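Local coordinates for protein ATP-dependent DNA helicase (Mycobacterium smegmatis, PDB 5V9X) that unwinds duplexes as an ATP-dependent 3'-to-5' RNA:DNA helicase that tracks along a single DNA strand, at residues 31-36 with 80-85; 298-303 with 354-359; 684-689 with 856-861. All blocks are in the same frame, centred on the assembly; numbering follows the deposited sequence.

Contact 1: residues 31-36 with 80-85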
# COMPACT_ATOMS: atom_id res chain seq x y z
N GLY A 31 -21.73 -20.93 -23.23
CA GLY A 31 -22.74 -20.83 -24.27
C GLY A 31 -22.93 -19.44 -24.83
O GLY A 31 -23.35 -19.30 -25.98
N ARG A 32 -22.60 -18.41 -24.04
CA ARG A 32 -22.73 -17.04 -24.53
C ARG A 32 -21.72 -16.74 -25.63
O ARG A 32 -22.05 -16.05 -26.60
CB ARG A 32 -22.55 -16.07 -23.36
CG ARG A 32 -23.37 -16.41 -22.14
CD ARG A 32 -22.96 -15.61 -20.92
NE ARG A 32 -23.88 -15.82 -19.81
CZ ARG A 32 -23.66 -16.63 -18.78
NH1 ARG A 32 -22.52 -17.31 -18.70
NH2 ARG A 32 -24.57 -16.76 -17.82
N PHE A 33 -20.51 -17.26 -25.50
CA PHE A 33 -19.42 -16.92 -26.41
C PHE A 33 -19.65 -17.56 -27.78
O PHE A 33 -20.53 -18.40 -27.98
CB PHE A 33 -18.08 -17.38 -25.84
CG PHE A 33 -17.78 -16.81 -24.48
CD1 PHE A 33 -18.35 -17.34 -23.34
CD2 PHE A 33 -16.89 -15.75 -24.34
CE1 PHE A 33 -18.07 -16.82 -22.09
CE2 PHE A 33 -16.61 -15.22 -23.10
CZ PHE A 33 -17.19 -15.76 -21.97
N SER A 34 -18.82 -17.15 -28.74
CA SER A 34 -18.84 -17.75 -30.06
C SER A 34 -18.36 -19.20 -29.99
O SER A 34 -17.86 -19.67 -28.96
CB SER A 34 -17.97 -16.95 -31.03
OG SER A 34 -16.61 -16.95 -30.61
N ALA A 35 -18.53 -19.92 -31.10
CA ALA A 35 -18.12 -21.32 -31.13
C ALA A 35 -16.61 -21.46 -31.00
O ALA A 35 -16.12 -22.40 -30.36
CB ALA A 35 -18.62 -21.99 -32.41
N LEU A 36 -15.85 -20.53 -31.58
CA LEU A 36 -14.39 -20.64 -31.56
C LEU A 36 -13.85 -20.46 -30.15
O LEU A 36 -13.06 -21.28 -29.67
CB LEU A 36 -13.78 -19.61 -32.51
CG LEU A 36 -14.13 -19.71 -33.99
CD1 LEU A 36 -13.32 -18.70 -34.78
CD2 LEU A 36 -13.90 -21.12 -34.52
N PHE A 80 -11.28 -10.69 -19.21
CA PHE A 80 -10.80 -10.49 -20.57
C PHE A 80 -11.58 -11.26 -21.63
O PHE A 80 -11.80 -10.74 -22.72
CB PHE A 80 -9.32 -10.88 -20.68
CG PHE A 80 -8.37 -9.73 -20.45
CD1 PHE A 80 -8.12 -8.82 -21.46
CD2 PHE A 80 -7.72 -9.58 -19.24
CE1 PHE A 80 -7.25 -7.76 -21.26
CE2 PHE A 80 -6.85 -8.53 -19.03
CZ PHE A 80 -6.61 -7.62 -20.04
N LEU A 81 -12.03 -12.49 -21.32
CA LEU A 81 -12.46 -13.41 -22.37
C LEU A 81 -13.64 -12.87 -23.16
O LEU A 81 -13.69 -13.02 -24.39
CB LEU A 81 -12.79 -14.78 -21.78
CG LEU A 81 -12.95 -15.87 -22.84
CD1 LEU A 81 -11.62 -16.12 -23.54
CD2 LEU A 81 -13.49 -17.16 -22.23
N TRP A 82 -14.62 -12.26 -22.49
CA TRP A 82 -15.77 -11.73 -23.21
C TRP A 82 -15.35 -10.63 -24.18
O TRP A 82 -15.80 -10.60 -25.33
CB TRP A 82 -16.82 -11.21 -22.23
CG TRP A 82 -18.02 -10.68 -22.95
CD1 TRP A 82 -18.34 -9.37 -23.17
CD2 TRP A 82 -19.06 -11.45 -23.57
NE1 TRP A 82 -19.51 -9.28 -23.88
CE2 TRP A 82 -19.98 -10.54 -24.13
CE3 TRP A 82 -19.31 -12.82 -23.69
CZ2 TRP A 82 -21.12 -10.96 -24.81
CZ3 TRP A 82 -20.44 -13.23 -24.36
CH2 TRP A 82 -21.34 -12.31 -24.91
N ALA A 83 -14.49 -9.72 -23.72
CA ALA A 83 -13.97 -8.69 -24.62
C ALA A 83 -13.14 -9.31 -25.74
O ALA A 83 -13.17 -8.84 -26.88
CB ALA A 83 -13.14 -7.68 -23.83
N ILE A 84 -12.40 -10.38 -25.42
CA ILE A 84 -11.63 -11.08 -26.45
C ILE A 84 -12.56 -11.72 -27.47
O ILE A 84 -12.30 -11.70 -28.68
CB ILE A 84 -10.70 -12.12 -25.80
CG1 ILE A 84 -9.63 -11.43 -24.95
CG2 ILE A 84 -10.05 -13.00 -26.86
CD1 ILE A 84 -8.85 -12.37 -24.07
N ASP A 85 -13.66 -12.31 -27.00
CA ASP A 85 -14.60 -12.95 -27.91
C ASP A 85 -15.21 -11.94 -28.87
O ASP A 85 -15.37 -12.22 -30.06
CB ASP A 85 -15.69 -13.67 -27.12
CG ASP A 85 -16.54 -14.57 -27.99
OD1 ASP A 85 -15.97 -15.33 -28.80
OD2 ASP A 85 -17.78 -14.53 -27.86
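D85 OD1 takes the hydroxyl of S34 as a donor, with S34 OG 2.5 Å from D85 OD1 and lying on the syn side of the carboxylate; T37 OG1, in the first turn of helix 35-44, bonds to the same oxygen. The other oxygen receives a backbone proton: S34 N reaches D85 OD2 at 3.0 Å, again on the syn side but 24° out of the carboxylate plane. S34 N also has a weak, longer bond to D85 OD1, so the amide leans on both carboxylate oxygens. Because S34 is the N-cap of helix 35-44, an acid from helix 75-88 is tied to the first turn of another helix, where amides pointing outward would probably stabilise its negative charge. The CB of D85 already points at segment 31-36, and with CG anti to the backbone N (chi1 -169°) the carboxylate arrives at S34.

Next to this polar knot lies the F33 ring, filled on both faces. W82 turns the edge of its six-membered ring, CE3 leading, onto one face in a T-shaped pair with centroids 5.3 Å apart and planes at 71°. From the opposite face L81 sends a methyl in an off-centre CH-pi contact, its CD2 4.2 Å from the F33 ring centroid. The CB of D85 sits at the ring's edge, so F33 wedges along one side of the helix. R32 contributes its CB, 3.7 Å from W82 CZ3, before its chain leads away.

Helix 50-60 closes the cluster, with W56 making another edge-to-face pair with F33. L81 also touches T37, W40 and F41 of helix 35-44, while F80 and A83 face strand 100-103 of the seven-stranded parallel sheet.

Contact 2: residues 298-303 with 354-359. With nucleotides of chain B.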
# COMPACT_ATOMS: atom_id res chain seq x y z
N ASN A 298 10.87 -6.04 2.93
CA ASN A 298 10.08 -4.83 3.09
C ASN A 298 10.84 -3.55 2.73
O ASN A 298 10.35 -2.46 3.03
CB ASN A 298 9.55 -4.73 4.53
CG ASN A 298 8.49 -5.78 4.83
OD1 ASN A 298 7.93 -6.39 3.92
ND2 ASN A 298 8.22 -6.00 6.11
N SER A 299 12.01 -3.65 2.10
CA SER A 299 12.71 -2.48 1.61
C SER A 299 13.63 -2.90 0.48
O SER A 299 13.96 -4.08 0.33
CB SER A 299 13.50 -1.77 2.73
OG SER A 299 14.66 -2.51 3.07
N ARG A 300 14.05 -1.91 -0.31
CA ARG A 300 14.95 -2.20 -1.42
C ARG A 300 16.35 -2.54 -0.92
O ARG A 300 16.99 -3.47 -1.43
CB ARG A 300 15.00 -1.01 -2.38
CG ARG A 300 13.67 -0.69 -3.05
CD ARG A 300 13.83 0.43 -4.06
NE ARG A 300 14.14 1.71 -3.43
CZ ARG A 300 13.30 2.74 -3.38
NH1 ARG A 300 12.10 2.65 -3.94
NH2 ARG A 300 13.66 3.87 -2.79
N ARG A 301 16.85 -1.80 0.08
CA ARG A 301 18.19 -2.06 0.60
C ARG A 301 18.29 -3.47 1.18
O ARG A 301 19.30 -4.15 0.99
CB ARG A 301 18.57 -1.01 1.65
CG ARG A 301 19.16 0.26 1.06
CD ARG A 301 19.57 1.25 2.14
NE ARG A 301 18.42 1.78 2.87
CZ ARG A 301 18.51 2.61 3.91
NH1 ARG A 301 19.69 3.00 4.36
NH2 ARG A 301 17.41 3.04 4.51
N LEU A 302 17.25 -3.92 1.88
CA LEU A 302 17.27 -5.27 2.43
C LEU A 302 17.24 -6.31 1.32
O LEU A 302 17.86 -7.38 1.44
CB LEU A 302 16.11 -5.48 3.39
CG LEU A 302 16.12 -6.81 4.16
CD1 LEU A 302 17.31 -6.88 5.10
CD2 LEU A 302 14.81 -7.01 4.91
N ALA A 303 16.52 -6.03 0.23
CA ALA A 303 16.47 -6.95 -0.90
C ALA A 303 17.85 -7.10 -1.55
O ALA A 303 18.29 -8.21 -1.86
CB ALA A 303 15.44 -6.48 -1.92
N ALA A 354 17.87 -9.80 -7.49
CA ALA A 354 17.00 -8.79 -6.93
C ALA A 354 15.98 -8.29 -7.95
O ALA A 354 16.24 -8.27 -9.16
CB ALA A 354 17.82 -7.60 -6.41
N HIS A 355 14.81 -7.89 -7.45
CA HIS A 355 13.80 -7.22 -8.25
C HIS A 355 13.14 -6.16 -7.39
O HIS A 355 12.52 -6.48 -6.37
CB HIS A 355 12.75 -8.21 -8.77
CG HIS A 355 11.89 -7.65 -9.87
ND1 HIS A 355 10.79 -6.85 -9.62
CD2 HIS A 355 11.97 -7.77 -11.21
CE1 HIS A 355 10.24 -6.50 -10.77
NE2 HIS A 355 10.93 -7.05 -11.75
N HIS A 356 13.28 -4.90 -7.79
CA HIS A 356 12.62 -3.78 -7.11
C HIS A 356 12.71 -2.56 -8.02
O HIS A 356 13.29 -2.61 -9.11
CB HIS A 356 13.22 -3.51 -5.73
CG HIS A 356 14.70 -3.28 -5.74
ND1 HIS A 356 15.26 -2.06 -6.07
CD2 HIS A 356 15.74 -4.10 -5.45
CE1 HIS A 356 16.57 -2.14 -5.98
NE2 HIS A 356 16.89 -3.37 -5.61
N GLY A 357 12.12 -1.45 -7.55
CA GLY A 357 11.98 -0.27 -8.39
C GLY A 357 13.30 0.33 -8.85
O GLY A 357 13.37 0.91 -9.93
N SER A 358 14.35 0.20 -8.04
CA SER A 358 15.64 0.79 -8.39
C SER A 358 16.47 -0.10 -9.30
O SER A 358 17.52 0.34 -9.78
CB SER A 358 16.42 1.13 -7.13
OG SER A 358 15.80 2.19 -6.42
N VAL A 359 16.05 -1.34 -9.54
CA VAL A 359 16.68 -2.16 -10.57
C VAL A 359 16.30 -1.61 -11.94
O VAL A 359 15.18 -1.13 -12.14
CB VAL A 359 16.25 -3.63 -10.41
CG1 VAL A 359 16.90 -4.51 -11.47
CG2 VAL A 359 16.57 -4.14 -9.02
P DT B 8 9.51 -0.48 -5.23
OP1 DT B 8 10.11 -1.63 -5.92
OP2 DT B 8 10.26 0.79 -5.13
O5' DT B 8 8.08 -0.16 -5.88
C5' DT B 8 7.04 -1.13 -5.82
C4' DT B 8 5.69 -0.49 -6.09
O4' DT B 8 5.30 0.32 -4.97
C3' DT B 8 5.66 0.45 -7.29
O3' DT B 8 5.21 -0.26 -8.43
C2' DT B 8 4.66 1.55 -6.88
C1' DT B 8 4.33 1.23 -5.41
N1 DT B 8 4.36 2.42 -4.52
C2 DT B 8 3.19 2.85 -3.94
O2 DT B 8 2.12 2.31 -4.11
N3 DT B 8 3.32 3.95 -3.13
C4 DT B 8 4.48 4.65 -2.85
O4 DT B 8 4.50 5.63 -2.11
C5 DT B 8 5.67 4.15 -3.50
C7 DT B 8 6.99 4.82 -3.27
C6 DT B 8 5.56 3.07 -4.29
P DC B 7 11.62 1.32 0.50
OP1 DC B 7 12.98 0.74 0.41
OP2 DC B 7 11.45 2.79 0.54
O5' DC B 7 10.76 0.74 -0.70
C5' DC B 7 10.27 -0.58 -0.62
C4' DC B 7 8.96 -0.71 -1.36
O4' DC B 7 7.91 -0.09 -0.59
C3' DC B 7 8.93 -0.01 -2.71
O3' DC B 7 9.14 -0.96 -3.74
C2' DC B 7 7.53 0.61 -2.79
C1' DC B 7 6.87 0.22 -1.47
N1 DC B 7 6.05 1.30 -0.88
C2 DC B 7 4.66 1.19 -0.87
O2 DC B 7 4.13 0.18 -1.34
N3 DC B 7 3.92 2.20 -0.33
C4 DC B 7 4.53 3.27 0.16
N4 DC B 7 3.76 4.24 0.68
C5 DC B 7 5.95 3.41 0.16
C6 DC B 7 6.66 2.41 -0.37
P DG B 6 13.07 3.50 6.59
OP1 DG B 6 14.30 3.85 5.85
OP2 DG B 6 12.06 4.54 6.89
O5' DG B 6 12.33 2.34 5.80
C5' DG B 6 11.66 2.62 4.61
C4' DG B 6 11.02 1.36 4.07
O4' DG B 6 10.05 0.88 5.02
C3' DG B 6 10.30 1.54 2.75
O3' DG B 6 10.89 0.69 1.78
C2' DG B 6 8.84 1.14 3.05
C1' DG B 6 8.97 0.32 4.33
N9 DG B 6 7.79 0.38 5.20
C8 DG B 6 7.79 0.51 6.57
N7 DG B 6 6.59 0.53 7.09
C5 DG B 6 5.74 0.39 6.01
C6 DG B 6 4.32 0.33 5.96
O6 DG B 6 3.52 0.40 6.90
N1 DG B 6 3.86 0.19 4.66
C2 DG B 6 4.65 0.10 3.54
N2 DG B 6 4.02 -0.04 2.37
N3 DG B 6 5.98 0.14 3.57
C4 DG B 6 6.46 0.29 4.83
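The first turn of helix 300-318 runs past the end of strand 352-355 and the type I turn H356-V359, with R300 CA and H356 CA 6.3 Å apart; no hydrogen bond joins the two segments. What joins them is R300 lying against H356, and DNA held by both. R300 CB makes a CH-pi contact over one face of the imidazole, 4.0 Å from the H356 ring centroid, while V359 CG2 lies over the centre of the opposite face. The ring is also held at both nitrogens: S358 N donates to H356 ND1 at 3.1 Å, tilted 23° from the ring plane, and H356 NE2 bonds to E304 OE1.

Beyond the histidine, R300 bends at chi3 (-68°), bringing its guanidinium up beside the strand of DNA. S358 OG lies over one face of that group without a hydrogen bond, and O5' of DC7 of chain B over the other. At the guanidinium's edge, R300 NH1 donates to OP2 of DT8 of chain B at 2.9 Å. The same phosphate receives G357 N, which bonds to OP1 of DT8 of chain B. One phosphate earlier, R300 N meets OP1 of DC7 of chain B at 2.9 Å in a nearly straight bond (171°).

The helix start thus meets the DC7 phosphate, and the R300 side chain and G357 amide share that of DT8, consistent with the phosphate-backbone contacts of the second RecA-like domain in superfamily 2 helicases. Backbone amides and an arginine binding phosphate oxygens imply a grip largely indifferent to base sequence.

Contact 3: residues 684-689 with 856-861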
# COMPACT_ATOMS: atom_id res chain seq x y z
N THR A 684 -6.01 -4.72 28.45
CA THR A 684 -5.17 -4.18 29.52
C THR A 684 -3.98 -3.46 28.90
O THR A 684 -3.16 -4.08 28.21
CB THR A 684 -4.68 -5.28 30.47
OG1 THR A 684 -3.64 -6.03 29.83
CG2 THR A 684 -5.81 -6.23 30.84
N PHE A 685 -3.88 -2.16 29.15
CA PHE A 685 -2.67 -1.40 28.86
C PHE A 685 -1.75 -1.44 30.07
O PHE A 685 -2.21 -1.54 31.21
CB PHE A 685 -2.98 0.05 28.50
CG PHE A 685 -3.77 0.23 27.22
CD1 PHE A 685 -3.97 -0.83 26.35
CD2 PHE A 685 -4.29 1.47 26.90
CE1 PHE A 685 -4.69 -0.65 25.19
CE2 PHE A 685 -5.01 1.65 25.73
CZ PHE A 685 -5.21 0.59 24.87
N VAL A 686 -0.45 -1.34 29.82
CA VAL A 686 0.55 -1.34 30.89
C VAL A 686 1.37 -0.06 30.77
O VAL A 686 1.96 0.22 29.72
CB VAL A 686 1.47 -2.57 30.83
CG1 VAL A 686 2.60 -2.42 31.84
CG2 VAL A 686 0.67 -3.83 31.11
N VAL A 687 1.41 0.71 31.85
CA VAL A 687 2.26 1.89 31.95
C VAL A 687 3.48 1.50 32.77
O VAL A 687 3.37 1.19 33.96
CB VAL A 687 1.52 3.08 32.57
CG1 VAL A 687 2.47 4.23 32.82
CG2 VAL A 687 0.38 3.52 31.66
N GLU A 688 4.65 1.50 32.13
CA GLU A 688 5.89 1.04 32.73
C GLU A 688 6.81 2.23 32.95
O GLU A 688 6.97 3.07 32.06
CB GLU A 688 6.56 -0.00 31.84
CG GLU A 688 7.93 -0.44 32.32
CD GLU A 688 8.48 -1.59 31.51
OE1 GLU A 688 7.76 -2.09 30.62
OE2 GLU A 688 9.63 -2.00 31.77
N ARG A 689 7.42 2.30 34.14
CA ARG A 689 8.28 3.40 34.50
C ARG A 689 9.61 2.88 35.03
O ARG A 689 9.65 1.89 35.76
CB ARG A 689 7.62 4.30 35.55
CG ARG A 689 8.41 5.55 35.89
CD ARG A 689 7.71 6.43 36.91
NE ARG A 689 7.33 5.69 38.11
CZ ARG A 689 6.09 5.26 38.37
NH1 ARG A 689 5.12 5.51 37.50
NH2 ARG A 689 5.84 4.60 39.48
N VAL A 856 -2.59 -0.56 34.06
CA VAL A 856 -1.75 -1.01 35.16
C VAL A 856 -0.49 -0.16 35.20
O VAL A 856 0.19 -0.01 34.18
CB VAL A 856 -1.40 -2.51 35.01
CG1 VAL A 856 -0.47 -2.94 36.14
CG2 VAL A 856 -2.66 -3.36 34.99
N GLU A 857 -0.19 0.40 36.37
CA GLU A 857 1.07 1.08 36.60
C GLU A 857 2.06 0.10 37.22
O GLU A 857 1.72 -0.61 38.17
CB GLU A 857 0.90 2.29 37.51
CG GLU A 857 -0.22 3.23 37.13
CD GLU A 857 -0.15 4.55 37.88
OE1 GLU A 857 0.98 4.98 38.22
OE2 GLU A 857 -1.21 5.15 38.15
N VAL A 858 3.28 0.08 36.69
CA VAL A 858 4.34 -0.76 37.24
C VAL A 858 5.66 -0.02 37.09
O VAL A 858 5.89 0.67 36.09
CB VAL A 858 4.39 -2.14 36.55
CG1 VAL A 858 4.68 -2.00 35.06
CG2 VAL A 858 5.40 -3.05 37.23
N GLU A 859 6.51 -0.13 38.10
CA GLU A 859 7.86 0.40 38.06
C GLU A 859 8.85 -0.75 37.98
O GLU A 859 8.79 -1.68 38.79
CB GLU A 859 8.16 1.27 39.28
CG GLU A 859 9.59 1.77 39.34
CD GLU A 859 9.81 2.82 40.41
OE1 GLU A 859 8.83 3.52 40.77
OE2 GLU A 859 10.95 2.95 40.90
N THR A 860 9.74 -0.70 37.00
CA THR A 860 10.71 -1.75 36.76
C THR A 860 12.12 -1.24 37.02
O THR A 860 12.41 -0.05 36.86
CB THR A 860 10.61 -2.27 35.32
OG1 THR A 860 10.49 -1.17 34.41
CG2 THR A 860 9.39 -3.18 35.17
N ALA A 861 13.00 -2.15 37.44
CA ALA A 861 14.40 -1.79 37.65
C ALA A 861 15.15 -1.70 36.33
O ALA A 861 16.10 -0.91 36.21
CB ALA A 861 15.07 -2.81 38.57
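A parallel edge pairing completes the mixed sheet of the C-terminal part of the chain: strand 854-859 lies along strand 684-691, V686 facing V856 and R689 facing E859, with the axes 20° apart. The ladder alternates as parallel strands must, each bonded residue reaching to two partners. V856 N donates to F685 O at 3.0 Å, and V687 N returns to V856 O at 2.7 Å. Then V858 N meets V687 O at 2.9 Å, R689 N meets V858 O at 3.0 Å, and T860 N meets R689 O at 2.9 Å. With 854-859 on one edge and the antiparallel 697-702 on the other, strand 684-691 is an inner strand, and 854-859 is the outermost within the chain, in the region related to the DEAD/H-associated family.

Side chains differ by face. On the side of V686, E688, V856 and V858, V686 CG1 meets V858 CG1 at 3.9 Å, beneath helix 661-676, whose T676 touches both valines. E688 is buried there and extended, and its carboxylate is gripped at each oxygen: T860 OG1 donates to E688 OE2 at 2.9 Å from the anti side, while S864 OG bonds to OE1. On the other face, R689 bends at chi3 (53°), which turns its guanidinium back over the edge strand. R689 NH2 forms a salt bridge with E859 OE1, its hydrogen bond long and weak at 3.4 Å, the groups' planes 78° apart. E857 OE1 is near the same guanidinium's edge but beyond salt-bridge range, and W697 touches R689 from the neighbouring strand.

Overall arrangement
The three contacts follow one another along the chain and nowhere touch. Contact 1 belongs to the first parallel-sheet domain, on the nucleotide side: the side chain of L81 is about 9 Å from the bound AMP-PNP, while the nearest atom of contact 1 is about 16 Å from the DNA. Contact 2, in the second such domain, bears on the DNA directly; its centre is 40 Å from that of contact 1, nearest atoms about 19 Å apart. Contact 3 lies another 40 Å from contact 2, centre to centre, and 65 Å from contact 1, across the chain's centre; its nearest atom is about 11 Å from the nucleic acid.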